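Local coordinates for protein phosphoribosyl-glycinamide (GAR) synthetase (PDB 7LVO) that catalyses the second and fifth steps of de novo purine biosynthesis; this N-terminal half performs the second, joining glycine to phosphoribosylamine with ATP, at residues I40-A45 with A51-L56; S96-A101 with K126-P131; I241-F246 with D296-T301; K262-G267 with G387-Y392. One frame throughout, in Å; residues are numbered along the deposited sequence.

Contacts 1 and 2 belong to the N-terminal domain of the GAR synthetase half; their centres are about 17 Å apart and they touch through the strand of contact 1, where L41 CD2 lies 3.7 Å from I97 CG1 on the helix of contact 2. Contact 3 sits in the ATP-grasp domain, its centre about 23 Å from that of contact 1; the side chain of V243 is about 10 Å from that of N333, a predicted magnesium ligand. Contact 4 joins two loops, each leading out of a strand of one antiparallel sheet (259-263 and 377-384); its nearest atoms are about 7 Å from contact 3, and the segments of the two alternate along the chain.

Contact 1 (I40-A45 with A51-L56); sequences ILLLGA and ALAFKL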
loop_
_atom_site.group_PDB
_atom_site.type_symbol
_atom_site.label_atom_id
_atom_site.label_comp_id
_atom_site.label_asym_id
_atom_site.label_seq_id
_atom_site.Cartn_x
_atom_site.Cartn_y
_atom_site.Cartn_z
ATOM N N ILE A 40 -9.874 13.286 -12.288
ATOM C CA ILE A 40 -9.400 12.037 -11.706
ATOM C C ILE A 40 -10.203 11.743 -10.448
ATOM O O ILE A 40 -10.462 12.639 -9.639
ATOM C CB ILE A 40 -7.891 12.100 -11.384
ATOM C CG1 ILE A 40 -7.078 12.240 -12.673
ATOM C CG2 ILE A 40 -7.462 10.861 -10.611
ATOM C CD1 ILE A 40 -5.611 12.554 -12.443
ATOM N N LEU A 41 -10.594 10.488 -10.285
ATOM C CA LEU A 41 -11.386 10.038 -9.148
ATOM C C LEU A 41 -10.534 9.119 -8.288
ATOM O O LEU A 41 -10.108 8.047 -8.749
ATOM C CB LEU A 41 -12.644 9.311 -9.619
ATOM C CG LEU A 41 -13.500 8.645 -8.548
ATOM C CD1 LEU A 41 -14.095 9.676 -7.599
ATOM C CD2 LEU A 41 -14.597 7.817 -9.204
ATOM N N LEU A 42 -10.283 9.542 -7.048
ATOM C CA LEU A 42 -9.547 8.741 -6.079
ATOM C C LEU A 42 -10.537 8.040 -5.162
ATOM O O LEU A 42 -11.380 8.698 -4.539
ATOM C CB LEU A 42 -8.595 9.612 -5.260
ATOM C CG LEU A 42 -7.553 10.408 -6.026
ATOM C CD1 LEU A 42 -6.598 11.094 -5.058
ATOM C CD2 LEU A 42 -6.774 9.524 -6.990
ATOM N N LEU A 43 -10.437 6.714 -5.080
ATOM C CA LEU A 43 -11.232 5.923 -4.150
ATOM C C LEU A 43 -10.402 5.676 -2.889
ATOM O O LEU A 43 -9.292 5.137 -2.966
ATOM C CB LEU A 43 -11.659 4.602 -4.770
ATOM C CG LEU A 43 -12.329 4.646 -6.146
ATOM C CD1 LEU A 43 -12.799 3.242 -6.524
ATOM C CD2 LEU A 43 -13.480 5.621 -6.192
ATOM N N GLY A 44 -10.938 6.070 -1.739
ATOM C CA GLY A 44 -10.248 5.855 -0.478
ATOM C C GLY A 44 -10.299 7.065 0.430
ATOM O O GLY A 44 -10.837 8.110 0.052
ATOM N N ALA A 45 -9.733 6.939 1.637
ATOM C CA ALA A 45 -9.771 8.031 2.602
ATOM C C ALA A 45 -8.562 8.011 3.527
ATOM O O ALA A 45 -8.636 8.523 4.650
ATOM C CB ALA A 45 -11.054 7.970 3.439
ATOM N N ALA A 51 -1.742 12.103 -0.069
ATOM C CA ALA A 51 -0.431 12.255 -0.693
ATOM C C ALA A 51 -0.530 12.172 -2.217
ATOM O O ALA A 51 0.147 12.920 -2.934
ATOM C CB ALA A 51 0.524 11.192 -0.153
ATOM N N LEU A 52 -1.356 11.260 -2.733
ATOM C CA LEU A 52 -1.541 11.182 -4.182
ATOM C C LEU A 52 -2.260 12.420 -4.712
ATOM O O LEU A 52 -1.840 13.015 -5.713
ATOM C CB LEU A 52 -2.310 9.915 -4.555
ATOM C CG LEU A 52 -1.558 8.609 -4.371
ATOM C CD1 LEU A 52 -2.502 7.413 -4.504
ATOM C CD2 LEU A 52 -0.413 8.488 -5.381
ATOM N N ALA A 53 -3.353 12.819 -4.056
ATOM C CA ALA A 53 -4.030 14.054 -4.436
ATOM C C ALA A 53 -3.072 15.231 -4.394
ATOM O O ALA A 53 -3.146 16.132 -5.242
ATOM C CB ALA A 53 -5.229 14.310 -3.516
ATOM N N PHE A 54 -2.164 15.237 -3.413
ATOM C CA PHE A 54 -1.186 16.307 -3.299
ATOM C C PHE A 54 -0.377 16.451 -4.580
ATOM O O PHE A 54 -0.223 17.557 -5.108
ATOM C CB PHE A 54 -0.280 16.030 -2.091
ATOM C CG PHE A 54 0.937 16.907 -2.017
ATOM C CD1 PHE A 54 0.834 18.231 -1.611
ATOM C CD2 PHE A 54 2.188 16.400 -2.334
ATOM C CE1 PHE A 54 1.959 19.038 -1.532
ATOM C CE2 PHE A 54 3.318 17.204 -2.257
ATOM C CZ PHE A 54 3.201 18.522 -1.856
ATOM N N LYS A 55 0.139 15.341 -5.100
ATOM C CA LYS A 55 0.963 15.396 -6.306
ATOM C C LYS A 55 0.118 15.623 -7.556
ATOM O O LYS A 55 0.447 16.473 -8.392
ATOM C CB LYS A 55 1.775 14.109 -6.441
ATOM C CG LYS A 55 2.814 13.903 -5.350
ATOM C CD LYS A 55 3.855 15.030 -5.327
ATOM C CE LYS A 55 4.585 15.162 -6.659
ATOM N NZ LYS A 55 5.697 16.156 -6.591
ATOM N N LEU A 56 -0.990 14.886 -7.691
ATOM C CA LEU A 56 -1.829 15.035 -8.878
ATOM C C LEU A 56 -2.297 16.476 -9.050
ATOM O O LEU A 56 -2.371 16.984 -10.178
ATOM C CB LEU A 56 -3.024 14.088 -8.800
ATOM C CG LEU A 56 -2.696 12.597 -8.807
ATOM C CD1 LEU A 56 -3.961 11.782 -8.590
ATOM C CD2 LEU A 56 -2.000 12.179 -10.092
#
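L42 meets A53 and L56 with no flat group between them; the single ring of the two segments, F54, is turned off the strand and packs edge-to-face against F410. What remains is aliphatic. L42 holds its CG anti to the carbonyl carbon (chi1 -58°), and the extended chain beyond it divides its two methyls between successive turns of the helix. CD1 settles against A53, 3.8 Å from A53 CB and about as far from the backbone N of A53, with L52 CB a little farther off. CD2 runs tip to tip into L56, meeting L56 CD1 at 3.9 Å. The same L56 methyl also serves I40, two residues away on this face of strand 38-44: I40 CG2 comes within 4.1 Å of L56 CD1, the two side chains crossing at about a right angle. The short strand and helix axes run nearly antiparallel, at 167°, and come no closer than 10.3 Å, a spacing filled by branched aliphatic side chains and A53. This is the first strand and helix of the beta-alpha-beta unit 38-44, 47-56, 62-67 in the parallel sheet of the N-terminal domain. L354 and L358 of helix 354-362 pack on L56 from elsewhere in the chain. With no hydrogen bond or charge across the buried interface, helix and sheet are held here by dispersion and the exclusion of water, while backbone bonds run within the helix, as from L56 N to L52 O, and from I40, L41 and L42 to the neighbouring strands.

Contact 2 (S96-A101 with K126-P131); sequences SIVEWA and KKVGIP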
loop_
_atom_site.group_PDB
_atom_site.type_symbol
_atom_site.label_atom_id
_atom_site.label_comp_id
_atom_site.label_asym_id
_atom_site.label_seq_id
_atom_site.Cartn_x
_atom_site.Cartn_y
_atom_site.Cartn_z
ATOM N N SER A 96 -23.100 2.695 -7.787
ATOM C CA SER A 96 -23.163 4.046 -7.238
ATOM C C SER A 96 -22.045 4.923 -7.786
ATOM O O SER A 96 -22.297 5.980 -8.376
ATOM C CB SER A 96 -23.105 3.992 -5.712
ATOM O OG SER A 96 -23.085 5.295 -5.165
ATOM N N ILE A 97 -20.793 4.498 -7.604
ATOM C CA ILE A 97 -19.672 5.338 -8.016
ATOM C C ILE A 97 -19.420 5.233 -9.520
ATOM O O ILE A 97 -18.933 6.192 -10.137
ATOM C CB ILE A 97 -18.414 4.963 -7.212
ATOM C CG1 ILE A 97 -17.283 5.956 -7.490
ATOM C CG2 ILE A 97 -17.959 3.555 -7.552
ATOM C CD1 ILE A 97 -17.610 7.391 -7.109
ATOM N N VAL A 98 -19.727 4.087 -10.129
ATOM C CA VAL A 98 -19.526 3.943 -11.570
ATOM C C VAL A 98 -20.502 4.828 -12.330
ATOM O O VAL A 98 -20.126 5.501 -13.297
ATOM C CB VAL A 98 -19.662 2.468 -11.982
ATOM C CG1 VAL A 98 -19.648 2.333 -13.503
ATOM C CG2 VAL A 98 -18.541 1.646 -11.361
ATOM N N GLU A 99 -21.770 4.849 -11.903
ATOM C CA GLU A 99 -22.749 5.717 -12.550
ATOM C C GLU A 99 -22.425 7.185 -12.305
ATOM O O GLU A 99 -22.575 8.020 -13.205
ATOM C CB GLU A 99 -24.153 5.384 -12.046
ATOM C CG GLU A 99 -25.259 6.186 -12.706
ATOM C CD GLU A 99 -26.638 5.764 -12.238
ATOM O OE1 GLU A 99 -26.731 4.810 -11.433
ATOM O OE2 GLU A 99 -27.630 6.386 -12.675
ATOM N N TRP A 100 -21.972 7.520 -11.095
ATOM C CA TRP A 100 -21.546 8.888 -10.819
ATOM C C TRP A 100 -20.386 9.288 -11.729
ATOM O O TRP A 100 -20.419 10.342 -12.372
ATOM C CB TRP A 100 -21.149 9.022 -9.347
ATOM C CG TRP A 100 -20.856 10.423 -8.923
ATOM C CD1 TRP A 100 -21.724 11.299 -8.344
ATOM C CD2 TRP A 100 -19.608 11.120 -9.041
ATOM N NE1 TRP A 100 -21.099 12.492 -8.095
ATOM C CE2 TRP A 100 -19.799 12.409 -8.508
ATOM C CE3 TRP A 100 -18.349 10.775 -9.534
ATOM C CZ2 TRP A 100 -18.781 13.358 -8.464
ATOM C CZ3 TRP A 100 -17.340 11.718 -9.489
ATOM C CH2 TRP A 100 -17.560 12.992 -8.961
ATOM N N ALA A 101 -19.344 8.456 -11.788
ATOM C CA ALA A 101 -18.191 8.783 -12.616
ATOM C C ALA A 101 -18.592 8.968 -14.077
ATOM O O ALA A 101 -18.104 9.881 -14.751
ATOM C CB ALA A 101 -17.130 7.693 -12.493
ATOM N N LYS A 126 -14.348 -0.528 -16.511
ATOM C CA LYS A 126 -14.038 -0.912 -17.886
ATOM C C LYS A 126 -15.300 -1.002 -18.729
ATOM O O LYS A 126 -15.290 -0.654 -19.915
ATOM C CB LYS A 126 -13.296 -2.243 -17.902
ATOM C CG LYS A 126 -12.823 -2.684 -19.292
ATOM C CD LYS A 126 -12.037 -3.981 -19.221
ATOM C CE LYS A 126 -11.478 -4.373 -20.583
ATOM N NZ LYS A 126 -12.559 -4.663 -21.575
ATOM N N LYS A 127 -16.408 -1.445 -18.124
ATOM C CA LYS A 127 -17.663 -1.596 -18.849
ATOM C C LYS A 127 -18.263 -0.263 -19.269
ATOM O O LYS A 127 -19.178 -0.253 -20.101
ATOM C CB LYS A 127 -18.671 -2.370 -17.996
ATOM C CG LYS A 127 -18.260 -3.797 -17.707
ATOM C CD LYS A 127 -19.193 -4.460 -16.703
ATOM C CE LYS A 127 -18.754 -5.886 -16.393
ATOM N NZ LYS A 127 -19.644 -6.540 -15.391
ATOM N N VAL A 128 -17.773 0.852 -18.728
ATOM C CA VAL A 128 -18.228 2.181 -19.117
ATOM C C VAL A 128 -17.121 2.982 -19.789
ATOM O O VAL A 128 -17.277 4.188 -20.004
ATOM C CB VAL A 128 -18.798 2.951 -17.913
ATOM C CG1 VAL A 128 -20.095 2.306 -17.446
ATOM C CG2 VAL A 128 -17.781 3.000 -16.778
ATOM N N GLY A 129 -16.004 2.344 -20.120
ATOM C CA GLY A 129 -14.939 3.022 -20.830
ATOM C C GLY A 129 -14.173 4.043 -20.030
ATOM O O GLY A 129 -13.580 4.951 -20.618
ATOM N N ILE A 130 -14.169 3.924 -18.706
ATOM C CA ILE A 130 -13.387 4.807 -17.836
ATOM C C ILE A 130 -12.142 4.036 -17.420
ATOM O O ILE A 130 -12.261 3.015 -16.711
ATOM C CB ILE A 130 -14.202 5.254 -16.620
ATOM C CG1 ILE A 130 -15.414 6.074 -17.065
ATOM C CG2 ILE A 130 -13.328 6.062 -15.654
ATOM C CD1 ILE A 130 -16.364 6.437 -15.936
ATOM N N PRO A 131 -10.939 4.468 -17.807
ATOM C CA PRO A 131 -9.739 3.696 -17.472
ATOM C C PRO A 131 -9.427 3.742 -15.984
ATOM O O PRO A 131 -9.770 4.693 -15.277
ATOM C CB PRO A 131 -8.632 4.376 -18.292
ATOM C CG PRO A 131 -9.116 5.778 -18.483
ATOM C CD PRO A 131 -10.621 5.686 -18.591
#
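A101 and I130 form the tightly packed, inner half of this contact: I130 CD1 reaches to 3.7 Å from A101 CB, and it also lies beside the carbonyl carbon of A101. The isoleucine keeps CG1 anti to its carbonyl carbon (chi1 -63°) with the rest of the chain extended, which carries the terminal methyl out to the helix. Both residues are buried, and F125 of helix 121-126 packs against each of them. One turn back along helix 95-104 lies the outer half, about as close but bordered by solvent. Here V98 CG1 touches both methyls of V128, at 3.8 Å from V128 CG2 and 4.0 Å from V128 CG1, the two valines crossing at a slant. V128 is partly exposed, and the end of K127 beside it leads away from the helix. V98 itself is buried, backed by A124 and F125. No hydrogen bond links the two segments. The approach of V128 and I130 depends on how helix 121-126 ends: G129, with positive phi, is the C' residue of a Schellman motif in which I130 N bonds to F125 O, and G129 N to K126 O at 3.1 Å. The chain reverses there, so that residues just before and just after the glycine both face helix 95-104. This is a Schellman-capped helix end laid against a neighbouring helix, in the alpha/beta N-terminal domain of GAR synthetase.

Contact 3 (I241-F246 with D296-T301); sequences ISVLAF and DVLEPT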
loop_
_atom_site.group_PDB
_atom_site.type_symbol
_atom_site.label_atom_id
_atom_site.label_comp_id
_atom_site.label_asym_id
_atom_site.label_seq_id
_atom_site.Cartn_x
_atom_site.Cartn_y
_atom_site.Cartn_z
ATOM N N ILE A 241 11.868 -4.813 3.297
ATOM C CA ILE A 241 11.896 -3.606 2.481
ATOM C C ILE A 241 10.681 -3.619 1.562
ATOM O O ILE A 241 10.147 -4.678 1.217
ATOM C CB ILE A 241 13.196 -3.476 1.659
ATOM C CG1 ILE A 241 13.338 -4.639 0.676
ATOM C CG2 ILE A 241 14.404 -3.405 2.584
ATOM C CD1 ILE A 241 14.498 -4.483 -0.293
ATOM N N SER A 242 10.235 -2.428 1.177
ATOM C CA SER A 242 9.131 -2.257 0.244
ATOM C C SER A 242 9.679 -1.722 -1.074
ATOM O O SER A 242 10.422 -0.733 -1.086
ATOM C CB SER A 242 8.080 -1.301 0.808
ATOM O OG SER A 242 7.507 -1.809 2.007
ATOM N N VAL A 243 9.307 -2.370 -2.178
ATOM C CA VAL A 243 9.702 -1.946 -3.517
ATOM C C VAL A 243 8.426 -1.669 -4.304
ATOM O O VAL A 243 7.716 -2.602 -4.689
ATOM C CB VAL A 243 10.565 -2.999 -4.224
ATOM C CG1 VAL A 243 10.947 -2.520 -5.615
ATOM C CG2 VAL A 243 11.808 -3.314 -3.398
ATOM N N LEU A 244 8.132 -0.395 -4.528
ATOM C CA LEU A 244 7.000 0.032 -5.334
ATOM C C LEU A 244 7.466 0.325 -6.754
ATOM O O LEU A 244 8.494 0.979 -6.956
ATOM C CB LEU A 244 6.340 1.275 -4.735
ATOM C CG LEU A 244 5.573 1.059 -3.432
ATOM C CD1 LEU A 244 6.524 0.819 -2.269
ATOM C CD2 LEU A 244 4.664 2.258 -3.165
ATOM N N ALA A 245 6.695 -0.143 -7.734
ATOM C CA ALA A 245 7.066 -0.009 -9.138
ATOM C C ALA A 245 5.825 0.217 -9.988
ATOM O O ALA A 245 4.828 -0.491 -9.834
ATOM C CB ALA A 245 7.815 -1.258 -9.623
ATOM N N PHE A 246 5.896 1.200 -10.883
ATOM C CA PHE A 246 4.842 1.419 -11.863
ATOM C C PHE A 246 4.951 0.390 -12.978
ATOM O O PHE A 246 6.052 0.035 -13.403
ATOM C CB PHE A 246 4.936 2.828 -12.451
ATOM C CG PHE A 246 4.773 3.923 -11.438
ATOM C CD1 PHE A 246 3.522 4.401 -11.107
ATOM C CD2 PHE A 246 5.887 4.482 -10.818
ATOM C CE1 PHE A 246 3.374 5.416 -10.171
ATOM C CE2 PHE A 246 5.748 5.484 -9.884
ATOM C CZ PHE A 246 4.485 5.962 -9.563
ATOM N N ASP A 296 15.200 -10.605 -10.445
ATOM C CA ASP A 296 14.753 -11.915 -10.000
ATOM C C ASP A 296 13.291 -11.956 -9.582
ATOM O O ASP A 296 12.745 -13.057 -9.434
ATOM C CB ASP A 296 15.618 -12.392 -8.825
ATOM C CG ASP A 296 17.097 -12.424 -9.165
ATOM O OD1 ASP A 296 17.443 -12.157 -10.337
ATOM O OD2 ASP A 296 17.908 -12.709 -8.260
ATOM N N VAL A 297 12.648 -10.803 -9.383
ATOM C CA VAL A 297 11.269 -10.780 -8.904
ATOM C C VAL A 297 10.396 -9.900 -9.792
ATOM O O VAL A 297 9.442 -10.380 -10.414
ATOM C CB VAL A 297 11.211 -10.294 -7.439
ATOM C CG1 VAL A 297 9.774 -10.123 -6.981
ATOM C CG2 VAL A 297 11.962 -11.261 -6.530
ATOM N N LEU A 298 10.704 -8.604 -9.848
ATOM C CA LEU A 298 9.807 -7.657 -10.510
ATOM C C LEU A 298 9.615 -8.005 -11.982
ATOM O O LEU A 298 8.488 -8.166 -12.456
ATOM C CB LEU A 298 10.355 -6.237 -10.356
ATOM C CG LEU A 298 9.978 -5.510 -9.063
ATOM C CD1 LEU A 298 10.362 -6.319 -7.841
ATOM C CD2 LEU A 298 10.633 -4.130 -9.029
ATOM N N GLU A 299 10.709 -8.115 -12.730
ATOM C CA GLU A 299 10.577 -8.405 -14.159
ATOM C C GLU A 299 10.030 -9.805 -14.396
ATOM O O GLU A 299 9.128 -9.962 -15.239
ATOM C CB GLU A 299 11.923 -8.186 -14.859
ATOM C CG GLU A 299 12.299 -6.713 -14.972
ATOM C CD GLU A 299 13.695 -6.486 -15.518
ATOM O OE1 GLU A 299 14.459 -7.466 -15.641
ATOM O OE2 GLU A 299 14.028 -5.321 -15.815
ATOM N N PRO A 300 10.511 -10.851 -13.722
ATOM C CA PRO A 300 9.842 -12.157 -13.857
ATOM C C PRO A 300 8.379 -12.124 -13.460
ATOM O O PRO A 300 7.573 -12.888 -14.013
ATOM C CB PRO A 300 10.658 -13.071 -12.930
ATOM C CG PRO A 300 12.008 -12.438 -12.883
ATOM C CD PRO A 300 11.772 -10.944 -12.962
ATOM N N THR A 301 8.003 -11.262 -12.512
ATOM C CA THR A 301 6.598 -11.153 -12.139
ATOM C C THR A 301 5.777 -10.548 -13.275
ATOM O O THR A 301 4.732 -11.089 -13.652
ATOM C CB THR A 301 6.449 -10.319 -10.865
ATOM O OG1 THR A 301 7.044 -11.008 -9.755
ATOM C CG2 THR A 301 4.985 -10.059 -10.562
#
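V243, A245 and L298 make a small, fully buried apolar contact between strand 240-248 and helix 287-307, where the helix packs on one face of an antiparallel four-stranded sheet in the ATP-grasp domain. A single methyl carries it. L298 CD2 fits against V243 CG1 at 3.8 Å and against A245 CB at 4.1 Å, so that the leucine bridges two residues on the same side of the strand. V243 CG1, anti to the backbone N (chi1 180°), is the methyl that this torsion brings up to the leucine. L244, between them, points its CB away from the helix and packs on M315 and F317 of strand 315-323. I252 and P254 of the sheet's outer strand press on L298 as well, extending its apolar surroundings beyond strand 240-248.

The helix is irregular where it delivers L298: a wider, pi-type turn spans 296-298, and the chain is kinked at P300, whose N has no hydrogen to give to the turn before. The regular helical bond resumes just after the kink, from T301 N to V297 O at 2.7 Å, and T301 OG1 adds a second donor to V297 O at 2.6 Å. The hydroxyl approaches at a C=O angle of 133° and stands 46° above the carbonyl plane; OG1 also bonds with Y332 OH. I241 and S242, at the start of the strand, fall within the predicted ATP-binding region, and S242 OG bonds to E340. The arrangement is a helix layered on an antiparallel sheet, the alpha+beta build of the ATP-grasp fold, with the helix covering the face opposite L244.

Contact 4 (K262-G267 with G387-Y392); sequences KRIGEG and GYPGSY
I264 sets its side chain against Y388 and P389, and its atoms can be followed outward from the backbone. CB lies 4.0 Å from P389 CD, and the branch methyl CG2 stays by the same ring carbon at 4.1 Å. CG1, anti to the backbone N (chi1 -172°), passes on toward the tyrosine and lies 3.8 Å from Y388 O. At the tip, CD1 keeps close to that carbonyl oxygen and meets Y388 CD2 at 4.2 Å, arriving at the edge of the ring near its plane. One face of the ring is taken by the next residue, as P389 CB stands 4.3 Å above its centre. The peptide before P389 is cis, and G390 N bonds to G387 O at 2.6 Å, closing a tight turn that presents tyrosine and proline together to the isoleucine. At the far end of the ring, Y388 OH bonds to G274 N. Near the surface, the contact brings together the corner after strand 259-263 and the loop after strand 377-384, strands of one antiparallel sheet. Across the two segments it has no hydrogen bond, so modest apolar contact and fit of shape carry it, with the tyrosine hydroxyl adding a polar tie to the loop nearby.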
loop_
_atom_site.group_PDB
_atom_site.type_symbol
_atom_site.label_atom_id
_atom_site.label_comp_id
_atom_site.label_asym_id
_atom_site.label_seq_id
_atom_site.Cartn_x
_atom_site.Cartn_y
_atom_site.Cartn_z
ATOM N N LYS A 262 6.106 -1.721 10.989
ATOM C CA LYS A 262 4.798 -2.338 11.170
ATOM C C LYS A 262 4.352 -2.290 12.627
ATOM O O LYS A 262 3.161 -2.134 12.911
ATOM C CB LYS A 262 4.830 -3.786 10.675
ATOM C CG LYS A 262 5.031 -3.938 9.177
ATOM C CD LYS A 262 5.108 -5.412 8.778
ATOM C CE LYS A 262 5.196 -5.577 7.266
ATOM N NZ LYS A 262 5.265 -7.013 6.860
ATOM N N ARG A 263 5.289 -2.420 13.561
ATOM C CA ARG A 263 4.936 -2.564 14.969
ATOM C C ARG A 263 4.698 -1.207 15.626
ATOM O O ARG A 263 5.262 -0.185 15.225
ATOM C CB ARG A 263 6.033 -3.325 15.713
ATOM C CG ARG A 263 6.118 -4.798 15.334
ATOM C CD ARG A 263 7.409 -5.435 15.825
ATOM N NE ARG A 263 7.451 -6.867 15.550
ATOM C CZ ARG A 263 7.010 -7.804 16.381
ATOM N NH1 ARG A 263 6.484 -7.495 17.556
ATOM N NH2 ARG A 263 7.103 -9.082 16.026
ATOM N N ILE A 264 3.855 -1.214 16.663
ATOM C CA ILE A 264 3.446 0.033 17.300
ATOM C C ILE A 264 4.497 0.513 18.292
ATOM O O ILE A 264 4.711 1.719 18.442
ATOM C CB ILE A 264 2.075 -0.157 17.972
ATOM C CG1 ILE A 264 1.525 1.177 18.480
ATOM C CG2 ILE A 264 2.175 -1.141 19.138
ATOM C CD1 ILE A 264 1.141 2.145 17.381
ATOM N N GLY A 265 5.161 -0.410 18.985
ATOM C CA GLY A 265 6.092 -0.022 20.034
ATOM C C GLY A 265 7.470 0.313 19.485
ATOM O O GLY A 265 7.961 -0.310 18.541
ATOM N N GLU A 266 8.096 1.316 20.095
ATOM C CA GLU A 266 9.452 1.692 19.725
ATOM C C GLU A 266 10.392 0.496 19.874
ATOM O O GLU A 266 10.142 -0.442 20.640
ATOM C CB GLU A 266 9.940 2.853 20.585
ATOM C CG GLU A 266 9.158 4.145 20.390
ATOM C CD GLU A 266 9.693 5.287 21.232
ATOM O OE1 GLU A 266 10.530 5.030 22.126
ATOM O OE2 GLU A 266 9.278 6.447 21.000
ATOM N N GLY A 267 11.490 0.538 19.121
ATOM C CA GLY A 267 12.398 -0.584 19.073
ATOM C C GLY A 267 11.885 -1.779 18.309
ATOM O O GLY A 267 12.454 -2.865 18.431
ATOM N N GLY A 387 -4.857 3.770 21.895
ATOM C CA GLY A 387 -5.314 2.394 21.900
ATOM C C GLY A 387 -4.945 1.620 20.650
ATOM O O GLY A 387 -4.767 0.397 20.721
ATOM N N TYR A 388 -4.845 2.300 19.512
ATOM C CA TYR A 388 -4.461 1.641 18.269
ATOM C C TYR A 388 -3.165 0.857 18.474
ATOM O O TYR A 388 -2.251 1.343 19.151
ATOM C CB TYR A 388 -4.291 2.693 17.166
ATOM C CG TYR A 388 -3.891 2.146 15.818
ATOM C CD1 TYR A 388 -4.845 1.680 14.926
ATOM C CD2 TYR A 388 -2.560 2.105 15.433
ATOM C CE1 TYR A 388 -4.481 1.177 13.690
ATOM C CE2 TYR A 388 -2.190 1.611 14.199
ATOM C CZ TYR A 388 -3.152 1.144 13.333
ATOM O OH TYR A 388 -2.780 0.652 12.097
ATOM N N PRO A 389 -3.039 -0.355 17.904
ATOM C CA PRO A 389 -3.971 -1.064 17.018
ATOM C C PRO A 389 -5.184 -1.672 17.715
ATOM O O PRO A 389 -5.965 -2.372 17.069
ATOM C CB PRO A 389 -3.095 -2.181 16.420
ATOM C CG PRO A 389 -2.098 -2.464 17.489
ATOM C CD PRO A 389 -1.807 -1.133 18.145
ATOM N N GLY A 390 -5.339 -1.406 19.006
ATOM C CA GLY A 390 -6.499 -1.859 19.742
ATOM C C GLY A 390 -7.685 -0.940 19.529
ATOM O O GLY A 390 -7.751 -0.176 18.563
ATOM N N SER A 391 -8.639 -1.021 20.452
ATOM C CA SER A 391 -9.789 -0.129 20.412
ATOM C C SER A 391 -9.356 1.297 20.732
ATOM O O SER A 391 -8.526 1.529 21.615
ATOM C CB SER A 391 -10.856 -0.594 21.401
ATOM O OG SER A 391 -10.333 -0.677 22.715
ATOM N N TYR A 392 -9.926 2.255 20.012
ATOM C CA TYR A 392 -9.578 3.661 20.152
ATOM C C TYR A 392 -10.830 4.515 20.036
ATOM O O TYR A 392 -11.792 4.123 19.363
ATOM C CB TYR A 392 -8.567 4.089 19.076
ATOM C CG TYR A 392 -9.067 3.883 17.660
ATOM C CD1 TYR A 392 -9.818 4.862 17.018
ATOM C CD2 TYR A 392 -8.797 2.707 16.968
ATOM C CE1 TYR A 392 -10.284 4.679 15.732
ATOM C CE2 TYR A 392 -9.258 2.514 15.680
ATOM C CZ TYR A 392 -9.999 3.503 15.066
ATOM O OH TYR A 392 -10.462 3.321 13.781
#